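Local atomic coordinates of dual specificity protein phosphatase 15 (PDB entry 1YZ4), a protein that removes phosphate from tyrosine, serine and threonine residues of proteins as a dual-specificity phosphatase, here represented by its catalytic domain. Residues 54-59 / 71-76. The protein carries 1 engineered substitution. Sequence-based numbering, arbitrary orientation.
Sequences LRIPVA and KECINF
Leu54 lies lengthwise over one face of the Phe76 ring, joining edge strand 52-56 of the central sheet to helix 70-82. Its CB sits 3.8 Å from the centroid of the Phe76 ring and 9° off the normal, a CH-pi contact almost centred on the ring. The two side chains run past each other in opposite directions, so the far end of the leucine meets the root of the phenylalanine: Leu54 CD2 is 3.6 Å from Phe76 CG and equally close to Phe76 CB. Phe76 holds CG anti to its backbone N (chi1 -176°), which carries the ring back toward the strand, where the leucine can cover it. The same CD2 methyl of Leu54 also rests against the helix backbone, 4.2 Å from Cys73 CA.

Two residues further along, Ile56 continues the apolar seam. Its CG1 approaches Cys73 SG at 3.9 Å. At the edge of the contact the Ile56 CD1 methyl spans two residues, 4.1 Å from Cys73 SG and 4.2 Å from Glu72 CD, the carboxylate carbon. Ile38 of the neighbouring strand 36-40 touches Ile56, Cys73 and Phe76, and Ile101 of helix 97-110 adds to the cover over Cys73. The short segments 54-56 and 71-76 run at 155°, helix 70-82 being the return limb between parallel strands 52-56 and 87-91, crossing past strand 36-40; strand 87-91 ends at Ser91, the engineered replacement at the predicted phosphocysteine position.

The contact is apolar, van der Waals touching with one CH-pi contact over the ring. It contains no hydrogen bonds, while the strand's backbone bonds to Ile37 and Ser39 of strand 36-40. Without a directional bond between the segments, Leu54 and Ile56 position the helix here by packing against Phe76 and Cys73.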
loop_
_atom_site.group_PDB
_atom_site.type_symbol
_atom_site.label_atom_id
_atom_site.label_comp_id
_atom_site.label_asym_id
_atom_site.label_seq_id
_atom_site.Cartn_x
_atom_site.Cartn_y
_atom_site.Cartn_z
ATOM N N LEU A 54 -7.491 -8.080 3.168
ATOM C CA LEU A 54 -8.413 -7.077 2.699
ATOM C C LEU A 54 -8.315 -7.284 1.192
ATOM O O LEU A 54 -7.237 -7.129 0.606
ATOM C CB LEU A 54 -7.942 -5.674 3.085
ATOM C CG LEU A 54 -8.998 -4.596 2.834
ATOM C CD1 LEU A 54 -10.208 -4.885 3.709
ATOM C CD2 LEU A 54 -8.431 -3.214 3.133
ATOM N N ARG A 55 -9.421 -7.677 0.573
ATOM C CA ARG A 55 -9.434 -7.907 -0.864
ATOM C C ARG A 55 -9.944 -6.699 -1.636
ATOM O O ARG A 55 -11.020 -6.172 -1.354
ATOM C CB ARG A 55 -10.282 -9.135 -1.198
ATOM C CG ARG A 55 -9.572 -10.465 -0.975
ATOM C CD ARG A 55 -10.554 -11.637 -1.072
ATOM N NE ARG A 55 -9.890 -12.938 -1.020
ATOM C CZ ARG A 55 -10.528 -14.095 -0.864
ATOM N NH1 ARG A 55 -11.851 -14.114 -0.738
ATOM N NH2 ARG A 55 -9.847 -15.237 -0.849
ATOM N N ILE A 56 -9.141 -6.266 -2.602
ATOM C CA ILE A 56 -9.462 -5.129 -3.455
ATOM C C ILE A 56 -9.341 -5.621 -4.902
ATOM O O ILE A 56 -8.250 -5.645 -5.471
ATOM C CB ILE A 56 -8.474 -3.966 -3.217
ATOM C CG1 ILE A 56 -8.533 -3.525 -1.749
ATOM C CG2 ILE A 56 -8.812 -2.795 -4.133
ATOM C CD1 ILE A 56 -9.905 -2.989 -1.290
ATOM N N PRO A 57 -10.472 -6.021 -5.506
ATOM C CA PRO A 57 -10.571 -6.535 -6.877
ATOM C C PRO A 57 -10.475 -5.453 -7.935
ATOM O O PRO A 57 -11.483 -5.052 -8.508
ATOM C CB PRO A 57 -11.934 -7.210 -6.878
ATOM C CG PRO A 57 -12.743 -6.234 -6.061
ATOM C CD PRO A 57 -11.811 -5.905 -4.897
ATOM N N VAL A 58 -9.261 -5.001 -8.208
ATOM C CA VAL A 58 -9.053 -3.942 -9.183
ATOM C C VAL A 58 -7.943 -4.283 -10.170
ATOM O O VAL A 58 -6.894 -4.802 -9.788
ATOM C CB VAL A 58 -8.708 -2.619 -8.460
ATOM C CG1 VAL A 58 -8.173 -1.599 -9.438
ATOM C CG2 VAL A 58 -9.944 -2.082 -7.764
ATOM N N ALA A 59 -8.188 -3.983 -11.439
ATOM C CA ALA A 59 -7.217 -4.242 -12.492
ATOM C C ALA A 59 -6.283 -3.038 -12.651
ATOM O O ALA A 59 -6.592 -1.939 -12.188
ATOM C CB ALA A 59 -7.946 -4.523 -13.812
ATOM N N LYS A 71 -9.792 5.257 1.240
ATOM C CA LYS A 71 -10.198 5.403 2.630
ATOM C C LYS A 71 -10.104 4.098 3.408
ATOM O O LYS A 71 -9.439 4.016 4.441
ATOM C CB LYS A 71 -11.629 5.938 2.713
ATOM C CG LYS A 71 -12.081 6.221 4.138
ATOM C CD LYS A 71 -13.583 6.468 4.244
ATOM C CE LYS A 71 -14.033 7.692 3.469
ATOM N NZ LYS A 71 -15.498 7.931 3.644
ATOM N N GLU A 72 -10.774 3.071 2.905
ATOM C CA GLU A 72 -10.767 1.787 3.579
ATOM C C GLU A 72 -9.363 1.173 3.691
ATOM O O GLU A 72 -9.036 0.587 4.716
ATOM C CB GLU A 72 -11.732 0.828 2.874
ATOM C CG GLU A 72 -11.325 0.437 1.461
ATOM C CD GLU A 72 -12.451 -0.244 0.704
ATOM O OE1 GLU A 72 -12.986 -1.256 1.206
ATOM O OE2 GLU A 72 -12.803 0.236 -0.392
ATOM N N CYS A 73 -8.538 1.312 2.656
ATOM C CA CYS A 73 -7.188 0.755 2.703
ATOM C C CYS A 73 -6.330 1.480 3.731
ATOM O O CYS A 73 -5.601 0.855 4.512
ATOM C CB CYS A 73 -6.504 0.847 1.329
ATOM S SG CYS A 73 -7.060 -0.347 0.071
ATOM N N ILE A 74 -6.412 2.805 3.728
ATOM C CA ILE A 74 -5.633 3.593 4.665
ATOM C C ILE A 74 -6.055 3.315 6.108
ATOM O O ILE A 74 -5.224 3.318 7.013
ATOM C CB ILE A 74 -5.766 5.092 4.348
ATOM C CG1 ILE A 74 -5.046 5.390 3.030
ATOM C CG2 ILE A 74 -5.209 5.927 5.487
ATOM C CD1 ILE A 74 -5.155 6.829 2.562
ATOM N N ASN A 75 -7.342 3.062 6.316
ATOM C CA ASN A 75 -7.836 2.786 7.655
ATOM C C ASN A 75 -7.360 1.421 8.101
ATOM O O ASN A 75 -6.999 1.228 9.260
ATOM C CB ASN A 75 -9.363 2.868 7.687
ATOM C CG ASN A 75 -9.859 4.281 7.977
ATOM O OD1 ASN A 75 -10.012 4.670 9.134
ATOM N ND2 ASN A 75 -10.088 5.060 6.925
ATOM N N PHE A 76 -7.352 0.481 7.164
ATOM C CA PHE A 76 -6.901 -0.880 7.427
ATOM C C PHE A 76 -5.425 -0.827 7.845
ATOM O O PHE A 76 -5.043 -1.310 8.913
ATOM C CB PHE A 76 -7.061 -1.714 6.153
ATOM C CG PHE A 76 -6.708 -3.171 6.317
ATOM C CD1 PHE A 76 -7.580 -4.047 6.958
ATOM C CD2 PHE A 76 -5.532 -3.674 5.776
ATOM C CE1 PHE A 76 -7.289 -5.412 7.048
ATOM C CE2 PHE A 76 -5.226 -5.040 5.860
ATOM C CZ PHE A 76 -6.107 -5.911 6.495
#